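Local coordinates for hypothetical protein Atu1826 (Agrobacterium tumefaciens, PDB 2I3D) that is of unknown function but has an alpha/beta-hydrolase fold and probably acts as a serine hydrolase, at residues B[26-29]-B[34-37]; B[87-90]-B[96-99]; B[105-110]-B[137-142]. All blocks are in the same frame, centred on the assembly; numbering follows the deposited sequence.

Contact 1. Residues B[26-29]-B[34-37]; sequences VIFN and RLEG
With chi1 at 56°, the CG of Phe28 sits between its own backbone N and carbonyl carbon, and this turns the ring back across the neighbouring strand and over Leu35. Leu35 has its CG beside the backbone N (chi1 -66°), which carries CD1 up to the same ring. Leu35 CB then lies over one ring face, 3.9 Å from the Phe28 ring centroid and 21° off the normal, a CH-pi contact. Phe28 CE1 meets Leu35 CD1 at 3.5 Å, and the carbonyl oxygen of Leu35 also lies over a face of the ring.

The backbones are antiparallel neighbours in a beta hairpin formed by strands 25-30 and 33-40. Phe28 and Leu35 make a hydrogen-bonded pair: Leu35 N to Phe28 O is 2.7 Å, and Phe28 N approaches Leu35 O in the carbonyl plane at 2.9 Å. Val26 and Gly37 form the second such pair, where both donors stand above the carbonyl planes; Gly37 N to Val26 O is 2.9 Å. Between them, the non-hydrogen-bonded pair of Ile27 and Glu36 lets Ile27 CA come within 3.3 Å of Leu35 O, a CA-H...O contact.

On the sheet face that carries Ile27 and Arg34, the CG2 methyl of Ile27 packs against the aliphatic part of the arginine, 3.8 Å from Arg34 CD. Glu36 is also on that face, and its OE1 takes hydrogen bonds from Arg92 N and Asn86 ND2. The face bearing Val26, Phe28 and Leu35 is covered by helix 101-117, where Trp113 stacks on the Phe28 ring.

The chemistry is thus two-sided: four backbone bonds fix the register of this edge hairpin, the face with Val26, Phe28 and Leu35 packs on the helix, and the other places the Ile27 methyl on the arginine chain.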
loop_
_atom_site.group_PDB
_atom_site.type_symbol
_atom_site.label_atom_id
_atom_site.label_comp_id
_atom_site.label_asym_id
_atom_site.label_seq_id
_atom_site.Cartn_x
_atom_site.Cartn_y
_atom_site.Cartn_z
ATOM N N VAL B 26 -3.011 12.084 15.631
ATOM C CA VAL B 26 -3.906 13.221 15.905
ATOM C C VAL B 26 -5.326 12.913 15.424
ATOM O O VAL B 26 -5.548 12.058 14.543
ATOM C CB VAL B 26 -3.425 14.549 15.243
ATOM C CG1 VAL B 26 -2.103 14.981 15.838
ATOM C CG2 VAL B 26 -3.359 14.450 13.666
ATOM N N ILE B 27 -6.290 13.561 16.079
ATOM C CA ILE B 27 -7.684 13.566 15.655
ATOM C C ILE B 27 -8.059 15.029 15.568
ATOM O O ILE B 27 -7.738 15.820 16.480
ATOM C CB ILE B 27 -8.623 12.827 16.676
ATOM C CG1 ILE B 27 -8.475 11.301 16.572
ATOM C CG2 ILE B 27 -10.071 13.223 16.458
ATOM C CD1 ILE B 27 -9.193 10.517 17.688
ATOM N N PHE B 28 -8.690 15.423 14.473
ATOM C CA PHE B 28 -9.182 16.805 14.360
ATOM C C PHE B 28 -10.567 16.764 13.723
ATOM O O PHE B 28 -11.027 15.713 13.278
ATOM C CB PHE B 28 -8.206 17.707 13.585
ATOM C CG PHE B 28 -7.869 17.199 12.197
ATOM C CD1 PHE B 28 -8.575 17.661 11.086
ATOM C CD2 PHE B 28 -6.840 16.257 12.015
ATOM C CE1 PHE B 28 -8.251 17.192 9.778
ATOM C CE2 PHE B 28 -6.530 15.774 10.748
ATOM C CZ PHE B 28 -7.229 16.232 9.633
ATOM N N ASN B 29 -11.250 17.908 13.707
ATOM C CA ASN B 29 -12.627 17.927 13.254
ATOM C C ASN B 29 -12.726 18.278 11.803
ATOM O O ASN B 29 -12.155 19.276 11.361
ATOM C CB ASN B 29 -13.453 18.921 14.088
ATOM C CG ASN B 29 -13.659 18.442 15.521
ATOM O OD1 ASN B 29 -13.715 17.224 15.803
ATOM N ND2 ASN B 29 -13.765 19.397 16.441
ATOM N N ARG B 34 -14.994 13.424 13.061
ATOM C CA ARG B 34 -13.585 13.212 13.390
ATOM C C ARG B 34 -12.797 12.804 12.146
ATOM O O ARG B 34 -13.274 11.943 11.384
ATOM C CB ARG B 34 -13.446 12.083 14.435
ATOM C CG ARG B 34 -13.786 12.497 15.886
ATOM C CD ARG B 34 -13.377 11.418 16.898
ATOM N NE ARG B 34 -13.568 11.873 18.276
ATOM C CZ ARG B 34 -13.513 11.087 19.348
ATOM N NH1 ARG B 34 -13.269 9.786 19.221
ATOM N NH2 ARG B 34 -13.713 11.606 20.552
ATOM N N LEU B 35 -11.610 13.385 11.976
ATOM C CA LEU B 35 -10.638 12.962 10.964
ATOM C C LEU B 35 -9.368 12.540 11.700
ATOM O O LEU B 35 -8.847 13.277 12.578
ATOM C CB LEU B 35 -10.314 14.079 9.945
ATOM C CG LEU B 35 -11.460 14.512 9.018
ATOM C CD1 LEU B 35 -11.126 15.867 8.339
ATOM C CD2 LEU B 35 -11.745 13.393 7.984
ATOM N N GLU B 36 -8.890 11.349 11.338
ATOM C CA GLU B 36 -7.702 10.749 11.881
ATOM C C GLU B 36 -6.471 11.179 11.045
ATOM O O GLU B 36 -6.512 11.134 9.813
ATOM C CB GLU B 36 -7.895 9.221 11.828
ATOM C CG GLU B 36 -6.720 8.428 12.213
ATOM C CD GLU B 36 -6.927 6.935 12.057
ATOM O OE1 GLU B 36 -7.636 6.434 11.128
ATOM O OE2 GLU B 36 -6.326 6.256 12.892
ATOM N N GLY B 37 -5.386 11.583 11.707
ATOM C CA GLY B 37 -4.168 12.010 10.984
ATOM C C GLY B 37 -2.879 11.593 11.657
ATOM O O GLY B 37 -2.902 11.000 12.766
#

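Contact 2. Residues B[87-90]-B[96-99]; sequences FRSI and EFDH
Phe97 lays the rim of its ring against the turn at 87-90. Its CD1 comes 3.4 Å from Arg88 O, which with Ser89 OG lies at the ring edge near the plane, while Phe97 CE1 touches Phe87 CB at 3.9 Å and CD1 reaches Ile90 CD1. Having CG anti to the backbone N (chi1 -154°) swings the Phe97 ring onto these atoms. The aliphatic part of Arg88 runs up to the Glu96 carbonyl, with Arg88 CD 3.1 Å from Glu96 O.

A single water joins the polar groups: it accepts from Arg88 NH1 at the guanidinium edge and donates to both Glu96 O and Asp98 OD2. The direct Arg88 NH1 to Asp98 OD2 salt bridge is long, 3.7 Å, and works through charge alone because the oxygen stands well out of the guanidinium plane.

Both segments belong to the long loop between strand 81-85 and helix 101-117 of the alpha/beta-hydrolase fold. Residues 87-90 form a type II beta turn, closed by Ile90 N to Phe87 O at 3.0 Å, and Ser89 OG donates to Arg88 O on a lone pair.

Farther out, Asp106 is the stronger partner of Arg88, Gly100 N and Gly102 N hold Asp98 OD1, and His56 meets the Phe97 ring edge-to-face.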
loop_
_atom_site.group_PDB
_atom_site.type_symbol
_atom_site.label_atom_id
_atom_site.label_comp_id
_atom_site.label_asym_id
_atom_site.label_seq_id
_atom_site.Cartn_x
_atom_site.Cartn_y
_atom_site.Cartn_z
ATOM N N PHE B 87 -9.198 10.229 4.706
ATOM C CA PHE B 87 -10.467 10.875 4.290
ATOM C C PHE B 87 -11.635 10.319 5.105
ATOM O O PHE B 87 -11.545 9.205 5.658
ATOM C CB PHE B 87 -10.763 10.680 2.802
ATOM C CG PHE B 87 -9.906 11.535 1.897
ATOM C CD1 PHE B 87 -9.865 12.940 2.029
ATOM C CD2 PHE B 87 -9.165 10.924 0.870
ATOM C CE1 PHE B 87 -9.043 13.713 1.159
ATOM C CE2 PHE B 87 -8.368 11.677 -0.023
ATOM C CZ PHE B 87 -8.288 13.075 0.131
ATOM N N ARG B 88 -12.735 11.079 5.174
ATOM C CA ARG B 88 -13.993 10.553 5.780
ATOM C C ARG B 88 -14.260 9.117 5.349
ATOM O O ARG B 88 -14.115 8.776 4.146
ATOM C CB ARG B 88 -15.204 11.419 5.387
ATOM C CG ARG B 88 -15.500 11.461 3.884
ATOM C CD ARG B 88 -16.573 12.534 3.551
ATOM N NE ARG B 88 -16.169 13.864 3.988
ATOM C CZ ARG B 88 -17.017 14.886 4.138
ATOM N NH1 ARG B 88 -18.303 14.700 3.841
ATOM N NH2 ARG B 88 -16.583 16.075 4.559
ATOM N N SER B 89 -14.652 8.298 6.344
ATOM C CA SER B 89 -15.033 6.862 6.210
ATOM C C SER B 89 -13.833 5.923 6.277
ATOM O O SER B 89 -14.029 4.729 6.475
ATOM C CB SER B 89 -15.825 6.555 4.948
ATOM O OG SER B 89 -14.957 6.281 3.836
ATOM N N ILE B 90 -12.611 6.443 6.078
ATOM C CA ILE B 90 -11.393 5.608 6.062
ATOM C C ILE B 90 -10.766 5.510 7.487
ATOM O O ILE B 90 -10.606 6.515 8.192
ATOM C CB ILE B 90 -10.356 6.225 5.059
ATOM C CG1 ILE B 90 -10.999 6.557 3.676
ATOM C CG2 ILE B 90 -9.065 5.372 4.986
ATOM C CD1 ILE B 90 -11.573 5.386 2.913
ATOM N N GLU B 96 -19.227 9.191 5.560
ATOM C CA GLU B 96 -19.386 8.356 4.382
ATOM C C GLU B 96 -18.532 8.921 3.250
ATOM O O GLU B 96 -18.544 10.138 3.020
ATOM C CB GLU B 96 -20.849 8.373 3.912
ATOM C CG GLU B 96 -21.824 7.579 4.775
ATOM C CD GLU B 96 -23.047 7.125 3.970
ATOM O OE1 GLU B 96 -23.545 7.920 3.150
ATOM O OE2 GLU B 96 -23.507 5.976 4.145
ATOM N N PHE B 97 -17.871 8.043 2.514
ATOM C CA PHE B 97 -17.109 8.522 1.373
ATOM C C PHE B 97 -18.075 9.072 0.319
ATOM O O PHE B 97 -19.218 8.611 0.211
ATOM C CB PHE B 97 -16.231 7.399 0.846
ATOM C CG PHE B 97 -14.992 7.880 0.108
ATOM C CD1 PHE B 97 -13.791 8.152 0.809
ATOM C CD2 PHE B 97 -15.037 8.034 -1.275
ATOM C CE1 PHE B 97 -12.643 8.586 0.111
ATOM C CE2 PHE B 97 -13.942 8.451 -1.972
ATOM C CZ PHE B 97 -12.728 8.716 -1.294
ATOM N N ASP B 98 -17.675 10.120 -0.384
ATOM C CA ASP B 98 -18.486 10.608 -1.474
ATOM C C ASP B 98 -17.614 10.888 -2.697
ATOM O O ASP B 98 -16.408 10.640 -2.666
ATOM C CB ASP B 98 -19.358 11.793 -1.046
ATOM C CG ASP B 98 -18.567 13.050 -0.731
ATOM O OD1 ASP B 98 -17.643 13.403 -1.493
ATOM O OD2 ASP B 98 -18.885 13.718 0.270
ATOM N N HIS B 99 -18.230 11.325 -3.780
ATOM C CA HIS B 99 -17.533 11.321 -5.060
ATOM C C HIS B 99 -16.319 12.230 -5.038
ATOM O O HIS B 99 -15.381 12.001 -5.800
ATOM C CB HIS B 99 -18.459 11.737 -6.205
ATOM C CG HIS B 99 -17.743 11.890 -7.516
ATOM N ND1 HIS B 99 -17.255 13.103 -7.969
ATOM C CD2 HIS B 99 -17.376 10.968 -8.441
ATOM C CE1 HIS B 99 -16.629 12.919 -9.124
ATOM N NE2 HIS B 99 -16.705 11.637 -9.440
HETATM O O HOH W 1 -19.825 12.520 2.638
#

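Contact 3. Residues B[105-110]-B[137-142]; sequences SDAASA and MQLLMR
The apolar contacts all come from Leu139, whose two methyls settle on two neighbouring alanines of the facing helix, one branch to each. Leu139 CD1 rests on the backbone of the other helix, 3.9 Å from Ala108 CA, and also touches the Ala108 methyl, CB, at 4.2 Å. The other branch, Leu139 CD2, meets Ala107 CB, likewise at 4.2 Å. A chi1 of -177° points the leucine away from its own N and across to that helix, where the small alanine side chains let its CD1 come down onto the main chain. Leu104, one turn earlier on helix 101-117, touches the same leucine.

No hydrogen bond crosses between the two segments; the backbone bonds run within each helix. Ser109 N to Ser105 O (2.9 Å) and Ala110 N to Asp106 O (2.8 Å) keep the 105-110 turns regular, and Met141 N to Met137 O (3.0 Å) does the same in 137-142; Met137 and Met141 are selenomethionines.

Each helix has a further side turned to the sheet: Ala110 packs on Leu83 and Phe85 of strand 81-85, and Leu140 on Ile146 and Phe149 of strand 146-152. Two neighbouring helices lying on a largely parallel sheet, touching through a leucine on one and alanines on the other, are the layered packing of the alpha/beta-hydrolase fold.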
loop_
_atom_site.group_PDB
_atom_site.type_symbol
_atom_site.label_atom_id
_atom_site.label_comp_id
_atom_site.label_asym_id
_atom_site.label_seq_id
_atom_site.Cartn_x
_atom_site.Cartn_y
_atom_site.Cartn_z
ATOM N N SER B 105 -13.444 18.979 1.128
ATOM C CA SER B 105 -13.728 19.683 2.388
ATOM C C SER B 105 -12.862 19.174 3.516
ATOM O O SER B 105 -12.335 19.981 4.296
ATOM C CB SER B 105 -15.210 19.583 2.746
ATOM O OG SER B 105 -15.895 20.331 1.746
ATOM N N ASP B 106 -12.667 17.838 3.569
ATOM C CA ASP B 106 -11.759 17.246 4.548
ATOM C C ASP B 106 -10.343 17.811 4.436
ATOM O O ASP B 106 -9.730 18.177 5.434
ATOM C CB ASP B 106 -11.667 15.721 4.364
ATOM C CG ASP B 106 -12.980 15.008 4.686
ATOM O OD1 ASP B 106 -13.846 15.650 5.355
ATOM O OD2 ASP B 106 -13.146 13.820 4.252
ATOM N N ALA B 107 -9.819 17.866 3.202
ATOM C CA ALA B 107 -8.458 18.388 2.975
ATOM C C ALA B 107 -8.327 19.876 3.374
ATOM O O ALA B 107 -7.331 20.293 3.950
ATOM C CB ALA B 107 -8.065 18.179 1.468
ATOM N N ALA B 108 -9.343 20.678 3.055
ATOM C CA ALA B 108 -9.373 22.074 3.488
ATOM C C ALA B 108 -9.375 22.198 5.014
ATOM O O ALA B 108 -8.644 23.026 5.555
ATOM C CB ALA B 108 -10.596 22.767 2.885
ATOM N N SER B 109 -10.163 21.355 5.694
ATOM C CA SER B 109 -10.198 21.322 7.160
ATOM C C SER B 109 -8.872 20.915 7.734
ATOM O O SER B 109 -8.420 21.466 8.756
ATOM C CB SER B 109 -11.260 20.365 7.693
ATOM O OG SER B 109 -12.548 20.917 7.539
ATOM N N ALA B 110 -8.253 19.939 7.090
ATOM C CA ALA B 110 -6.916 19.490 7.498
ATOM C C ALA B 110 -5.879 20.590 7.400
ATOM O O ALA B 110 -5.132 20.842 8.351
ATOM C CB ALA B 110 -6.462 18.257 6.651
HETATM N N MSE B 137 -5.132 18.800 -6.330
HETATM C CA MSE B 137 -5.104 19.889 -7.313
HETATM C C MSE B 137 -6.318 20.816 -7.135
HETATM O O MSE B 137 -6.226 22.018 -7.434
HETATM C CB MSE B 137 -4.896 19.379 -8.746
HETATM C CG MSE B 137 -3.540 18.654 -8.897
HETATM SE SE MSE B 137 -2.969 18.329 -10.710
HETATM C CE MSE B 137 -2.198 20.103 -11.066
ATOM N N GLN B 138 -7.439 20.270 -6.645
ATOM C CA GLN B 138 -8.587 21.110 -6.344
ATOM C C GLN B 138 -8.230 22.017 -5.144
ATOM O O GLN B 138 -8.584 23.212 -5.107
ATOM C CB GLN B 138 -9.802 20.254 -6.019
ATOM C CG GLN B 138 -10.371 19.537 -7.243
ATOM C CD GLN B 138 -11.583 18.689 -6.864
ATOM O OE1 GLN B 138 -12.664 19.229 -6.546
ATOM N NE2 GLN B 138 -11.387 17.358 -6.837
ATOM N N LEU B 139 -7.520 21.470 -4.163
ATOM C CA LEU B 139 -7.165 22.295 -2.996
ATOM C C LEU B 139 -6.193 23.414 -3.437
ATOM O O LEU B 139 -6.328 24.580 -3.037
ATOM C CB LEU B 139 -6.548 21.430 -1.906
ATOM C CG LEU B 139 -6.203 22.152 -0.597
ATOM C CD1 LEU B 139 -7.494 22.593 0.122
ATOM C CD2 LEU B 139 -5.359 21.225 0.281
ATOM N N LEU B 140 -5.230 23.047 -4.287
ATOM C CA LEU B 140 -4.285 23.988 -4.884
ATOM C C LEU B 140 -5.015 25.159 -5.533
ATOM O O LEU B 140 -4.688 26.327 -5.303
ATOM C CB LEU B 140 -3.489 23.229 -5.961
ATOM C CG LEU B 140 -2.586 24.043 -6.911
ATOM C CD1 LEU B 140 -1.396 24.523 -6.135
ATOM C CD2 LEU B 140 -2.136 23.222 -8.091
HETATM N N MSE B 141 -6.017 24.840 -6.333
HETATM C CA MSE B 141 -6.789 25.871 -7.034
HETATM C C MSE B 141 -7.447 26.865 -6.057
HETATM O O MSE B 141 -7.508 28.062 -6.353
HETATM C CB MSE B 141 -7.825 25.181 -7.948
HETATM C CG MSE B 141 -8.376 26.034 -9.069
HETATM SE SE MSE B 141 -6.979 26.604 -10.342
HETATM C CE MSE B 141 -8.097 28.068 -11.010
ATOM N N ARG B 142 -7.882 26.375 -4.890
ATOM C CA ARG B 142 -8.603 27.194 -3.895
ATOM C C ARG B 142 -7.732 27.975 -2.917
ATOM O O ARG B 142 -8.205 28.910 -2.256
ATOM C CB ARG B 142 -9.491 26.299 -3.042
ATOM C CG ARG B 142 -10.508 25.544 -3.821
ATOM C CD ARG B 142 -11.660 25.172 -2.941
ATOM N NE ARG B 142 -12.883 25.119 -3.731
ATOM C CZ ARG B 142 -14.023 24.604 -3.295
ATOM N NH1 ARG B 142 -14.091 24.084 -2.069
ATOM N NH2 ARG B 142 -15.086 24.598 -4.085
#

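From the N terminus, contact 1 comes first and closes the tight hairpin of strands 25-30 and 33-40 at one edge of the sheet. Contact 2 then closes a five-residue loop between strand 81-85 and helix 101-117. Contact 3 closes last, spanning strand 124-129 to bring helix 131-142 against helix 101-117. The three follow in series; none nests or crosses. They still touch in space: Leu35 of contact 1 packs on Arg88 of contact 2, the Phe28 ring reaches Ala110, and Arg88 NH2 makes a 2.9 Å salt bridge to Asp106 OD1. Helix 101-117 thereby joins the edge hairpin, the loop before it and the neighbouring helix.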